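PDB 4P98: extracellular solute-binding protein from Conexibacter woesei, which probably binds a small solute outside the cell membrane and delivers it to an ABC transporter, as a lipoprotein of the BMP (PnrA-like) family. Local coordinates for residues G182-L187 and A207-R212. Residues are numbered along the deposited sequence; the frame is centred on the assembly and turned at random.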
loop_
_atom_site.group_PDB
_atom_site.type_symbol
_atom_site.label_atom_id
_atom_site.label_comp_id
_atom_site.label_asym_id
_atom_site.label_seq_id
_atom_site.Cartn_x
_atom_site.Cartn_y
_atom_site.Cartn_z
ATOM N N GLY A 182 -17.330 0.635 -9.710
ATOM C CA GLY A 182 -17.082 0.076 -11.043
ATOM C C GLY A 182 -15.883 0.666 -11.772
ATOM O O GLY A 182 -15.565 0.228 -12.873
ATOM N N ARG A 183 -15.209 1.642 -11.161
ATOM C CA ARG A 183 -14.156 2.431 -11.825
ATOM C C ARG A 183 -12.985 2.673 -10.900
ATOM O O ARG A 183 -13.159 2.681 -9.686
ATOM C CB ARG A 183 -14.697 3.809 -12.224
ATOM C CG ARG A 183 -15.855 3.782 -13.195
ATOM C CD ARG A 183 -15.386 3.431 -14.597
ATOM N NE ARG A 183 -16.434 3.697 -15.585
ATOM C CZ ARG A 183 -17.299 2.798 -16.066
ATOM N NH1 ARG A 183 -17.274 1.524 -15.675
ATOM N NH2 ARG A 183 -18.206 3.182 -16.959
ATOM N N PHE A 184 -11.795 2.884 -11.460
ATOM C CA PHE A 184 -10.682 3.410 -10.669
ATOM C C PHE A 184 -10.737 4.940 -10.642
ATOM O O PHE A 184 -10.974 5.555 -11.668
ATOM C CB PHE A 184 -9.338 3.008 -11.258
ATOM C CG PHE A 184 -9.010 1.547 -11.115
ATOM C CD1 PHE A 184 -8.932 0.955 -9.870
ATOM C CD2 PHE A 184 -8.724 0.781 -12.236
ATOM C CE1 PHE A 184 -8.597 -0.383 -9.737
ATOM C CE2 PHE A 184 -8.396 -0.562 -12.113
ATOM C CZ PHE A 184 -8.326 -1.142 -10.862
ATOM N N TYR A 185 -10.532 5.536 -9.469
ATOM C CA TYR A 185 -10.288 6.980 -9.342
ATOM C C TYR A 185 -11.460 7.829 -9.862
ATOM O O TYR A 185 -11.240 8.916 -10.369
ATOM C CB TYR A 185 -8.979 7.341 -10.079
ATOM C CG TYR A 185 -8.285 8.634 -9.670
ATOM C CD1 TYR A 185 -8.163 9.001 -8.336
ATOM C CD2 TYR A 185 -7.712 9.481 -10.632
ATOM C CE1 TYR A 185 -7.521 10.178 -7.966
ATOM C CE2 TYR A 185 -7.066 10.653 -10.268
ATOM C CZ TYR A 185 -6.975 10.995 -8.930
ATOM O OH TYR A 185 -6.342 12.147 -8.536
ATOM N N ASP A 186 -12.693 7.328 -9.752
ATOM C CA ASP A 186 -13.879 8.129 -10.082
ATOM C C ASP A 186 -14.386 8.726 -8.786
ATOM O O ASP A 186 -15.224 8.150 -8.109
ATOM C CB ASP A 186 -14.980 7.306 -10.751
ATOM C CG ASP A 186 -16.096 8.177 -11.319
ATOM O OD1 ASP A 186 -16.468 9.209 -10.712
ATOM O OD2 ASP A 186 -16.613 7.817 -12.382
ATOM N N LEU A 187 -13.851 9.885 -8.447
ATOM C CA LEU A 187 -14.076 10.468 -7.133
ATOM C C LEU A 187 -15.532 10.874 -6.948
ATOM O O LEU A 187 -16.061 10.818 -5.849
ATOM C CB LEU A 187 -13.128 11.641 -6.914
ATOM C CG LEU A 187 -11.636 11.324 -7.021
ATOM C CD1 LEU A 187 -10.823 12.571 -6.744
ATOM C CD2 LEU A 187 -11.199 10.222 -6.065
ATOM N N ALA A 207 -12.168 3.575 2.686
ATOM C CA ALA A 207 -11.817 3.661 1.267
ATOM C C ALA A 207 -10.812 2.583 0.883
ATOM O O ALA A 207 -9.769 2.442 1.535
ATOM C CB ALA A 207 -11.211 5.020 0.967
ATOM N N THR A 208 -11.093 1.860 -0.196
ATOM C CA THR A 208 -10.088 0.960 -0.779
ATOM C C THR A 208 -9.535 1.449 -2.107
ATOM O O THR A 208 -8.540 0.913 -2.601
ATOM C CB THR A 208 -10.630 -0.453 -0.967
ATOM O OG1 THR A 208 -11.736 -0.434 -1.866
ATOM C CG2 THR A 208 -11.055 -1.020 0.369
ATOM N N ASP A 209 -10.180 2.445 -2.705
ATOM C CA ASP A 209 -9.619 3.089 -3.870
ATOM C C ASP A 209 -9.007 4.429 -3.407
ATOM O O ASP A 209 -8.406 4.480 -2.339
ATOM C CB ASP A 209 -10.680 3.241 -4.970
ATOM C CG ASP A 209 -10.062 3.536 -6.332
ATOM O OD1 ASP A 209 -9.351 2.672 -6.868
ATOM O OD2 ASP A 209 -10.259 4.645 -6.857
ATOM N N ASP A 210 -9.158 5.511 -4.163
ATOM C CA ASP A 210 -8.476 6.751 -3.828
ATOM C C ASP A 210 -8.921 7.301 -2.468
ATOM O O ASP A 210 -8.089 7.621 -1.616
ATOM C CB ASP A 210 -8.684 7.800 -4.921
ATOM C CG ASP A 210 -7.976 9.100 -4.609
ATOM O OD1 ASP A 210 -8.558 9.925 -3.896
ATOM O OD2 ASP A 210 -6.822 9.293 -5.042
ATOM N N GLY A 211 -10.228 7.401 -2.281
ATOM C CA GLY A 211 -10.794 7.882 -1.032
ATOM C C GLY A 211 -11.152 9.369 -0.950
ATOM O O GLY A 211 -11.891 9.745 -0.062
ATOM N N ARG A 212 -10.632 10.220 -1.832
ATOM C CA ARG A 212 -10.904 11.672 -1.714
ATOM C C ARG A 212 -12.394 12.038 -1.787
ATOM O O ARG A 212 -12.838 12.983 -1.128
ATOM C CB ARG A 212 -10.114 12.473 -2.731
ATOM C CG ARG A 212 -8.741 12.849 -2.214
ATOM C CD ARG A 212 -7.894 13.472 -3.296
ATOM N NE ARG A 212 -7.207 12.449 -4.056
ATOM C CZ ARG A 212 -6.139 12.650 -4.820
ATOM N NH1 ARG A 212 -5.625 13.860 -4.972
ATOM N NH2 ARG A 212 -5.570 11.617 -5.437
#
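Tyr185 and Asp210 face each other with CA atoms 5.8 Å apart where residues 184-187 and 209-212 run in nearly the same direction, 19° apart. The backbone N of Tyr185 donates to Asp209 OD2 (2.8 Å), reaching it on the syn side but 24° out of the carboxylate plane; the other oxygen, OD1, lies in plane at the edge of the Phe184 ring, 3.5 Å from CD1. Both segments are loops that follow strands 175-180 and 205-207 of one five-stranded parallel sheet, with strand 144-149 between them, and lead into helices 187-199 and 212-221, the alternating beta/alpha build of one of the two lobes of a periplasmic-binding-protein fold. With CG anti to its backbone N (chi1 -180°), Asp210 presents its carboxylate side-on to Arg212: NE meets OD1 and NH2 meets OD2 (2.7 Å), both nearly straight, while the backbone N of Arg212 closes an Asx turn on OD1. From the other segment, Tyr185 brings its ring edge to this pair, CE1 3.1 Å from Asp210 OD2, and its OH lies over one guanidinium face without hydrogen-bonding. Leu187 CD2 packs against Asp210 CB and OD1. Replacing Asp210 by alanine removes grip and Asx turn, and would probably free the Arg212 guanidinium to swing from Tyr185.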